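Local coordinates for protein Non-structural maintenance of chromosomes element 1 homolog (Xenopus laevis, PDB 7DG2) that probably acts as a RING-type E3 ubiquitin ligase with a MAGE partner and is a zinc-binding component of the SMC5-SMC6 DNA repair complex, at residues E170-R174 with C187-A191; K182-C187 with I202-C208; S194-E198 with W228-I232. All blocks are in the same frame, centred on the assembly; numbering follows the deposited sequence.

Contact 1: E170-R174 with C187-A191; sequences EHYIR and CRKVA. With ZN (zinc ion), chain G.
Glu170 on helix 163-176 comes closest in backbone to Val190, with their CA atoms 6.5 Å apart. The contact joins helix 163-176 to the first zinc knuckle of the RING-like domain, the turn that carries Cys187. Segment 170-174 is helical but kinked, as the N atoms of His171 and Tyr172 make no bond to the preceding turn. Segment 187-191 runs from the knuckle into a short, weakly bonded strand.

The Glu170 carboxylate grips the backbone of Val190. Its CG lies opposite the backbone N (chi1 169°), and the chain then bends at chi2. OE1 takes the backbone N-H of Val190 at 2.9 Å through its syn lone pair, and the bond is nearly straight. A water links Glu170 OE2 to Val190 O, so both carboxylate oxygens are tied to the same residue.

Glu170 OE1 also lies over one face of the Arg174 guanidinium, 3.1 Å from NH2. This salt bridge is one of charge alone, since no N-H points at the oxygen. Arg188 O lies at the guanidinium edge, near its plane. Arg174 NH1 donates to it, though the modelled length is too short to be trusted.

Val190 points its side chain at the helix. Ile183 of the neighbouring strand also packs on Val190 and on Arg174. Val190 CG2 meets two helix side chains, Ile173 CG2 at 4.1 Å and Arg174 CG at 3.7 Å.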
loop_
_atom_site.group_PDB
_atom_site.type_symbol
_atom_site.label_atom_id
_atom_site.label_comp_id
_atom_site.label_asym_id
_atom_site.label_seq_id
_atom_site.Cartn_x
_atom_site.Cartn_y
_atom_site.Cartn_z
ATOM N N GLU A 170 12.027 -14.906 -5.311
ATOM C CA GLU A 170 12.411 -16.245 -5.771
ATOM C C GLU A 170 13.827 -16.274 -6.332
ATOM O O GLU A 170 14.661 -17.086 -5.916
ATOM C CB GLU A 170 11.399 -16.723 -6.823
ATOM C CG GLU A 170 11.781 -17.987 -7.598
ATOM C CD GLU A 170 11.461 -19.265 -6.840
ATOM O OE1 GLU A 170 12.192 -20.268 -7.018
ATOM O OE2 GLU A 170 10.471 -19.274 -6.072
ATOM N N HIS A 171 14.125 -15.390 -7.281
ATOM C CA HIS A 171 15.427 -15.442 -7.926
ATOM C C HIS A 171 16.497 -14.773 -7.086
ATOM O O HIS A 171 17.654 -15.209 -7.100
ATOM C CB HIS A 171 15.320 -14.825 -9.316
ATOM C CG HIS A 171 14.277 -15.491 -10.152
ATOM N ND1 HIS A 171 12.957 -15.091 -10.152
ATOM C CD2 HIS A 171 14.339 -16.585 -10.950
ATOM C CE1 HIS A 171 12.260 -15.885 -10.945
ATOM N NE2 HIS A 171 13.075 -16.800 -11.440
ATOM N N TYR A 172 16.129 -13.739 -6.333
ATOM C CA TYR A 172 17.059 -13.155 -5.379
ATOM C C TYR A 172 17.572 -14.209 -4.400
ATOM O O TYR A 172 18.777 -14.305 -4.139
ATOM C CB TYR A 172 16.372 -12.009 -4.644
ATOM C CG TYR A 172 17.189 -11.403 -3.553
ATOM C CD1 TYR A 172 18.081 -10.370 -3.815
ATOM C CD2 TYR A 172 17.079 -11.864 -2.251
ATOM C CE1 TYR A 172 18.833 -9.814 -2.804
ATOM C CE2 TYR A 172 17.825 -11.321 -1.240
ATOM C CZ TYR A 172 18.698 -10.294 -1.519
ATOM O OH TYR A 172 19.434 -9.760 -0.495
ATOM N N ILE A 173 16.663 -15.013 -3.851
ATOM C CA ILE A 173 17.053 -16.062 -2.906
ATOM C C ILE A 173 17.946 -17.094 -3.585
ATOM O O ILE A 173 18.959 -17.527 -3.019
ATOM C CB ILE A 173 15.794 -16.718 -2.305
ATOM C CG1 ILE A 173 15.086 -15.749 -1.354
ATOM C CG2 ILE A 173 16.148 -18.052 -1.591
ATOM C CD1 ILE A 173 13.663 -16.180 -0.975
ATOM N N ARG A 174 17.572 -17.522 -4.795
ATOM C CA ARG A 174 18.349 -18.538 -5.509
ATOM C C ARG A 174 19.798 -18.109 -5.686
ATOM O O ARG A 174 20.714 -18.938 -5.609
ATOM C CB ARG A 174 17.720 -18.818 -6.875
ATOM C CG ARG A 174 16.854 -20.046 -6.954
ATOM C CD ARG A 174 16.710 -20.485 -8.409
ATOM N NE ARG A 174 15.412 -20.126 -8.977
ATOM C CZ ARG A 174 14.491 -21.015 -9.334
ATOM N NH1 ARG A 174 14.733 -22.313 -9.188
ATOM N NH2 ARG A 174 13.333 -20.616 -9.845
ATOM N N CYS A 187 10.344 -29.834 -8.771
ATOM C CA CYS A 187 9.968 -28.697 -9.604
ATOM C C CYS A 187 11.090 -27.686 -9.797
ATOM O O CYS A 187 10.942 -26.781 -10.625
ATOM C CB CYS A 187 8.742 -27.986 -9.020
ATOM S SG CYS A 187 9.066 -27.129 -7.457
ATOM N N ARG A 188 12.193 -27.812 -9.051
ATOM C CA ARG A 188 13.389 -26.979 -9.179
ATOM C C ARG A 188 13.146 -25.521 -8.788
ATOM O O ARG A 188 13.881 -24.631 -9.221
ATOM C CB ARG A 188 13.974 -27.062 -10.593
ATOM C CG ARG A 188 14.246 -28.486 -11.071
ATOM C CD ARG A 188 15.426 -29.099 -10.339
ATOM N NE ARG A 188 16.587 -28.214 -10.370
ATOM C CZ ARG A 188 17.470 -28.166 -11.365
ATOM N NH1 ARG A 188 18.495 -27.324 -11.305
ATOM N NH2 ARG A 188 17.329 -28.958 -12.422
ATOM N N LYS A 189 12.140 -25.254 -7.965
ATOM C CA LYS A 189 11.902 -23.923 -7.426
ATOM C C LYS A 189 12.268 -23.885 -5.947
ATOM O O LYS A 189 12.346 -24.918 -5.279
ATOM C CB LYS A 189 10.441 -23.505 -7.610
ATOM C CG LYS A 189 9.990 -23.460 -9.059
ATOM C CD LYS A 189 8.491 -23.239 -9.162
ATOM C CE LYS A 189 8.094 -22.951 -10.599
ATOM N NZ LYS A 189 8.887 -21.810 -11.138
ATOM N N VAL A 190 12.500 -22.666 -5.447
ATOM C CA VAL A 190 12.814 -22.482 -4.034
ATOM C C VAL A 190 11.730 -23.113 -3.175
ATOM O O VAL A 190 10.531 -22.986 -3.453
ATOM C CB VAL A 190 12.969 -20.987 -3.707
ATOM C CG1 VAL A 190 12.978 -20.754 -2.199
ATOM C CG2 VAL A 190 14.240 -20.436 -4.337
ATOM N N ALA A 191 12.152 -23.818 -2.130
ATOM C CA ALA A 191 11.245 -24.350 -1.124
ATOM C C ALA A 191 11.635 -23.763 0.218
ATOM O O ALA A 191 12.808 -23.808 0.600
ATOM C CB ALA A 191 11.286 -25.878 -1.065
HETATM ZN ZN ZN G . 8.501 -28.487 -5.793
HETATM O O HOH W 1 9.041 -21.399 -4.934
#

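Contact 2: K182-C187 with I202-C208; sequences KICNVC and IPLHLQC. With ZN (zinc ion), chain G.
Cys184, Cys187, His205 and Cys208 meet round one zinc ion, in a three-cysteine, one-histidine site of the RING-like domain. Segment 182-187 gives the CxxC knuckle, and segment 202-208 gives the histidine and the last cysteine. His205 binds through ND1, 2.1 Å from the metal. Cys187 SG sits at the edge of the His205 ring, in its plane, 3.2 Å from ND1.

Three backbone N-H groups point at Cys184 SG. His205 N reaches it across the contact at 3.4 Å, nearly straight, while Val186 N and Cys187 N reach it from the knuckle itself. Cys184 SG stands anti to its own backbone N (chi1 177°), which turns it inward to the metal. Asn185 N bonds to Pro203 O at 3.0 Å and ties the knuckle to strand 203-204.

Further out, Leu204 CD2 packs against the knuckle, 3.4 Å from Asn185 N and 3.6 Å from Val186 CG2. The Leu204 and Val186 side chains cross at about a right angle. Pro203 CG packs against Lys182 CB at 3.6 Å. With ND1 on the zinc and NE2 on Val190 O, the rotation of the His205 ring is fixed. Three N-H donors probably stabilise the negative charge on the metal-bound Cys184 sulfur.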
loop_
_atom_site.group_PDB
_atom_site.type_symbol
_atom_site.label_atom_id
_atom_site.label_comp_id
_atom_site.label_asym_id
_atom_site.label_seq_id
_atom_site.Cartn_x
_atom_site.Cartn_y
_atom_site.Cartn_z
ATOM N N LYS A 182 16.977 -24.161 -0.260
ATOM C CA LYS A 182 16.427 -25.438 -0.697
ATOM C C LYS A 182 15.834 -25.284 -2.091
ATOM O O LYS A 182 14.961 -24.433 -2.306
ATOM C CB LYS A 182 15.360 -25.922 0.282
ATOM C CG LYS A 182 15.872 -26.213 1.697
ATOM C CD LYS A 182 14.715 -26.470 2.654
ATOM C CE LYS A 182 15.193 -26.561 4.099
ATOM N NZ LYS A 182 15.901 -25.329 4.579
ATOM N N ILE A 183 16.295 -26.104 -3.033
ATOM C CA ILE A 183 15.743 -26.157 -4.386
ATOM C C ILE A 183 15.028 -27.493 -4.539
ATOM O O ILE A 183 15.672 -28.548 -4.497
ATOM C CB ILE A 183 16.839 -25.999 -5.452
ATOM C CG1 ILE A 183 17.605 -24.697 -5.238
ATOM C CG2 ILE A 183 16.239 -26.038 -6.851
ATOM C CD1 ILE A 183 16.755 -23.452 -5.408
ATOM N N CYS A 184 13.705 -27.449 -4.710
ATOM C CA CYS A 184 12.900 -28.670 -4.766
ATOM C C CYS A 184 13.409 -29.606 -5.855
ATOM O O CYS A 184 13.614 -29.194 -6.999
ATOM C CB CYS A 184 11.431 -28.327 -5.020
ATOM S SG CYS A 184 10.349 -29.782 -5.183
ATOM N N ASN A 185 13.621 -30.873 -5.496
ATOM C CA ASN A 185 14.199 -31.798 -6.461
ATOM C C ASN A 185 13.239 -32.110 -7.602
ATOM O O ASN A 185 13.692 -32.513 -8.679
ATOM C CB ASN A 185 14.639 -33.087 -5.758
ATOM C CG ASN A 185 15.550 -33.943 -6.622
ATOM O OD1 ASN A 185 16.713 -33.599 -6.848
ATOM N ND2 ASN A 185 15.029 -35.070 -7.097
ATOM N N VAL A 186 11.942 -31.888 -7.405
ATOM C CA VAL A 186 10.936 -32.198 -8.420
ATOM C C VAL A 186 10.664 -31.003 -9.329
ATOM O O VAL A 186 10.726 -31.118 -10.556
ATOM C CB VAL A 186 9.643 -32.698 -7.741
ATOM C CG1 VAL A 186 8.464 -32.635 -8.702
ATOM C CG2 VAL A 186 9.831 -34.113 -7.237
ATOM N N CYS A 187 10.344 -29.834 -8.771
ATOM C CA CYS A 187 9.968 -28.697 -9.604
ATOM C C CYS A 187 11.090 -27.686 -9.797
ATOM O O CYS A 187 10.942 -26.781 -10.625
ATOM C CB CYS A 187 8.742 -27.986 -9.020
ATOM S SG CYS A 187 9.066 -27.129 -7.457
ATOM N N ILE A 202 18.166 -33.704 0.468
ATOM C CA ILE A 202 17.508 -33.010 -0.637
ATOM C C ILE A 202 16.082 -32.657 -0.235
ATOM O O ILE A 202 15.445 -33.395 0.529
ATOM C CB ILE A 202 17.515 -33.818 -1.944
ATOM C CG1 ILE A 202 16.766 -35.141 -1.779
ATOM C CG2 ILE A 202 18.944 -33.984 -2.469
ATOM C CD1 ILE A 202 15.369 -35.124 -2.358
ATOM N N PRO A 203 15.558 -31.540 -0.717
ATOM C CA PRO A 203 14.213 -31.115 -0.322
ATOM C C PRO A 203 13.169 -31.381 -1.393
ATOM O O PRO A 203 13.476 -31.364 -2.590
ATOM C CB PRO A 203 14.400 -29.609 -0.102
ATOM C CG PRO A 203 15.397 -29.231 -1.167
ATOM C CD PRO A 203 16.295 -30.450 -1.388
ATOM N N LEU A 204 11.927 -31.621 -0.970
ATOM C CA LEU A 204 10.772 -31.580 -1.855
ATOM C C LEU A 204 9.710 -30.689 -1.225
ATOM O O LEU A 204 9.513 -30.735 -0.011
ATOM C CB LEU A 204 10.180 -32.975 -2.096
ATOM C CG LEU A 204 10.959 -33.936 -2.992
ATOM C CD1 LEU A 204 10.067 -35.111 -3.399
ATOM C CD2 LEU A 204 11.476 -33.202 -4.208
ATOM N N HIS A 205 9.030 -29.883 -2.042
ATOM C CA HIS A 205 7.813 -29.233 -1.566
ATOM C C HIS A 205 6.830 -30.287 -1.077
ATOM O O HIS A 205 6.791 -31.409 -1.589
ATOM C CB HIS A 205 7.137 -28.419 -2.670
ATOM C CG HIS A 205 7.855 -27.163 -3.045
ATOM N ND1 HIS A 205 8.435 -26.984 -4.283
ATOM C CD2 HIS A 205 8.060 -26.011 -2.360
ATOM C CE1 HIS A 205 8.977 -25.780 -4.341
ATOM N NE2 HIS A 205 8.766 -25.171 -3.186
ATOM N N LEU A 206 6.017 -29.915 -0.086
ATOM C CA LEU A 206 5.032 -30.862 0.431
ATOM C C LEU A 206 4.059 -31.292 -0.656
ATOM O O LEU A 206 3.712 -32.476 -0.754
ATOM C CB LEU A 206 4.288 -30.262 1.626
ATOM C CG LEU A 206 4.764 -30.797 2.980
ATOM C CD1 LEU A 206 6.163 -30.281 3.306
ATOM C CD2 LEU A 206 3.780 -30.459 4.099
ATOM N N GLN A 207 3.620 -30.350 -1.498
ATOM C CA GLN A 207 2.758 -30.717 -2.616
ATOM C C GLN A 207 3.498 -31.562 -3.642
ATOM O O GLN A 207 2.905 -32.455 -4.256
ATOM C CB GLN A 207 2.183 -29.468 -3.285
ATOM C CG GLN A 207 0.749 -29.146 -2.882
ATOM C CD GLN A 207 0.671 -28.082 -1.802
ATOM O OE1 GLN A 207 1.294 -27.017 -1.914
ATOM N NE2 GLN A 207 -0.090 -28.364 -0.746
ATOM N N CYS A 208 4.790 -31.300 -3.844
ATOM C CA CYS A 208 5.536 -32.084 -4.819
ATOM C C CYS A 208 5.825 -33.489 -4.307
ATOM O O CYS A 208 5.891 -34.431 -5.103
ATOM C CB CYS A 208 6.828 -31.360 -5.190
ATOM S SG CYS A 208 6.547 -29.793 -6.044
HETATM ZN ZN ZN G . 8.501 -28.487 -5.793
#

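Contact 3: S194-E198 with W228-I232; sequences SQLCE and WPHEI. With ZN (zinc ion), chain H.
The second zinc site of the RING-like domain has four cysteine ligands, and this contact packs the last modelled residues, 228-232, against the knuckle that begins with Cys197. Cys200, Cys221 and Cys224 complete the site. Segment 228-232 has no regular structure and runs roughly against segment 194-198, with end-to-end directions 136° apart.

Gln195 points at segment 228-232 with an extended side chain, and both polar atoms of its amide are used. OE1 accepts from Trp228 NE1 at 2.9 Å; the bond is nearly straight and lies in the indole plane, but the donor is tilted 30° from the carbonyl plane. NE2 donates to Glu231 O at 3.1 Å, within the amide's own plane.

The far rim of the indole reaches the metal knuckle. Trp228 CZ3 packs on Cys197 CB at 3.5 Å, and CH2 approaches Cys197 N. Phe213 meets the indole at an angle.

His230 passes alongside Gln195, with ring and amide planes 42° apart. Its CD2 lies 3.4 Å above one face of the Trp228 ring, offset toward the rim. His230 NE2 also bonds to Leu196 O, but the modelled length is doubtfully short. Beside His230, Glu198 crosses Pro229 at a slant, with CG 3.7 Å from the proline CG. Bonds at OE1 and NE2 fix the rotation of the Gln195 amide and which atom is the oxygen.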
loop_
_atom_site.group_PDB
_atom_site.type_symbol
_atom_site.label_atom_id
_atom_site.label_comp_id
_atom_site.label_asym_id
_atom_site.label_seq_id
_atom_site.Cartn_x
_atom_site.Cartn_y
_atom_site.Cartn_z
ATOM N N SER A 194 9.318 -27.726 3.451
ATOM C CA SER A 194 9.680 -28.852 2.603
ATOM C C SER A 194 9.699 -30.119 3.437
ATOM O O SER A 194 9.656 -30.082 4.667
ATOM C CB SER A 194 11.053 -28.644 1.952
ATOM O OG SER A 194 12.065 -28.728 2.939
ATOM N N GLN A 195 9.765 -31.249 2.740
ATOM C CA GLN A 195 10.191 -32.510 3.329
ATOM C C GLN A 195 11.618 -32.787 2.878
ATOM O O GLN A 195 11.919 -32.707 1.684
ATOM C CB GLN A 195 9.274 -33.655 2.907
ATOM C CG GLN A 195 7.877 -33.566 3.466
ATOM C CD GLN A 195 7.098 -34.841 3.236
ATOM O OE1 GLN A 195 7.467 -35.660 2.392
ATOM N NE2 GLN A 195 6.023 -35.030 3.997
ATOM N N LEU A 196 12.490 -33.103 3.827
ATOM C CA LEU A 196 13.897 -33.342 3.541
ATOM C C LEU A 196 14.204 -34.830 3.618
ATOM O O LEU A 196 13.700 -35.531 4.502
ATOM C CB LEU A 196 14.794 -32.596 4.524
ATOM C CG LEU A 196 14.677 -31.073 4.546
ATOM C CD1 LEU A 196 15.313 -30.535 5.813
ATOM C CD2 LEU A 196 15.342 -30.497 3.297
ATOM N N CYS A 197 15.034 -35.312 2.695
ATOM C CA CYS A 197 15.626 -36.628 2.897
ATOM C C CYS A 197 16.517 -36.578 4.125
ATOM O O CYS A 197 17.373 -35.700 4.250
ATOM C CB CYS A 197 16.432 -37.063 1.675
ATOM S SG CYS A 197 17.197 -38.693 1.926
ATOM N N GLU A 198 16.300 -37.501 5.056
ATOM C CA GLU A 198 17.108 -37.459 6.263
ATOM C C GLU A 198 18.466 -38.106 6.065
ATOM O O GLU A 198 19.331 -37.976 6.939
ATOM C CB GLU A 198 16.348 -38.107 7.419
ATOM C CG GLU A 198 14.988 -37.448 7.626
ATOM C CD GLU A 198 14.341 -37.811 8.945
ATOM O OE1 GLU A 198 13.966 -36.882 9.695
ATOM O OE2 GLU A 198 14.204 -39.019 9.226
ATOM N N TRP A 228 11.896 -43.184 1.777
ATOM C CA TRP A 228 11.442 -41.863 2.208
ATOM C C TRP A 228 10.859 -41.938 3.614
ATOM O O TRP A 228 9.894 -42.681 3.836
ATOM C CB TRP A 228 10.408 -41.317 1.224
ATOM C CG TRP A 228 10.219 -39.821 1.305
ATOM C CD1 TRP A 228 9.079 -39.152 1.654
ATOM C CD2 TRP A 228 11.205 -38.818 1.034
ATOM N NE1 TRP A 228 9.296 -37.794 1.611
ATOM C CE2 TRP A 228 10.593 -37.565 1.233
ATOM C CE3 TRP A 228 12.546 -38.859 0.639
ATOM C CZ2 TRP A 228 11.278 -36.363 1.056
ATOM C CZ3 TRP A 228 13.223 -37.665 0.458
ATOM C CH2 TRP A 228 12.589 -36.435 0.667
ATOM N N PRO A 229 11.394 -41.184 4.580
ATOM C CA PRO A 229 10.957 -41.344 5.974
ATOM C C PRO A 229 9.635 -40.669 6.312
ATOM O O PRO A 229 9.059 -40.982 7.363
ATOM C CB PRO A 229 12.108 -40.707 6.767
ATOM C CG PRO A 229 12.629 -39.652 5.848
ATOM C CD PRO A 229 12.498 -40.215 4.452
ATOM N N HIS A 230 9.135 -39.768 5.472
ATOM C CA HIS A 230 7.970 -38.960 5.801
ATOM C C HIS A 230 6.699 -39.556 5.207
ATOM O O HIS A 230 6.737 -40.391 4.300
ATOM C CB HIS A 230 8.146 -37.524 5.296
ATOM C CG HIS A 230 9.496 -36.945 5.584
ATOM N ND1 HIS A 230 9.883 -36.549 6.845
ATOM C CD2 HIS A 230 10.546 -36.686 4.769
ATOM C CE1 HIS A 230 11.116 -36.076 6.798
ATOM N NE2 HIS A 230 11.540 -36.146 5.548
ATOM N N GLU A 231 5.564 -39.101 5.730
ATOM C CA GLU A 231 4.267 -39.495 5.200
ATOM C C GLU A 231 3.937 -38.691 3.948
ATOM O O GLU A 231 4.233 -37.496 3.864
ATOM C CB GLU A 231 3.179 -39.292 6.254
ATOM C CG GLU A 231 1.802 -39.785 5.827
ATOM C CD GLU A 231 0.770 -39.677 6.933
ATOM O OE1 GLU A 231 -0.391 -39.323 6.627
ATOM O OE2 GLU A 231 1.120 -39.945 8.105
ATOM N N ILE A 232 3.316 -39.351 2.975
ATOM C CA ILE A 232 2.977 -38.695 1.716
ATOM C C ILE A 232 1.673 -37.914 1.848
ATOM O O ILE A 232 1.619 -36.719 1.547
ATOM C CB ILE A 232 2.882 -39.711 0.567
ATOM C CG1 ILE A 232 4.016 -40.743 0.656
ATOM C CG2 ILE A 232 2.890 -38.995 -0.777
ATOM C CD1 ILE A 232 5.416 -40.154 0.675
HETATM ZN ZN ZN H . 18.200 -38.831 -0.223
#

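How the contacts relate
Contacts 1 and 2 share Cys187 and the first zinc ion, with centres about 10 Å apart. They also meet through Val190, so the residue packed on helix 163-176 also holds a zinc ligand. Ala191 N and Lys182 O, 2.9 Å apart, pair strands 190-191 and 182-183. Contact 3 lies about 10 Å from contact 2, centre to centre, at the second zinc ion. Strands 195-196 and 203-204 join these two, with Gln195 N 2.8 Å from Leu204 O. Contacts 1 and 3 are about 19 Å apart, centre to centre, and adjoin only in sequence. Contact 2 therefore lies structurally between the helix and the last modelled residues.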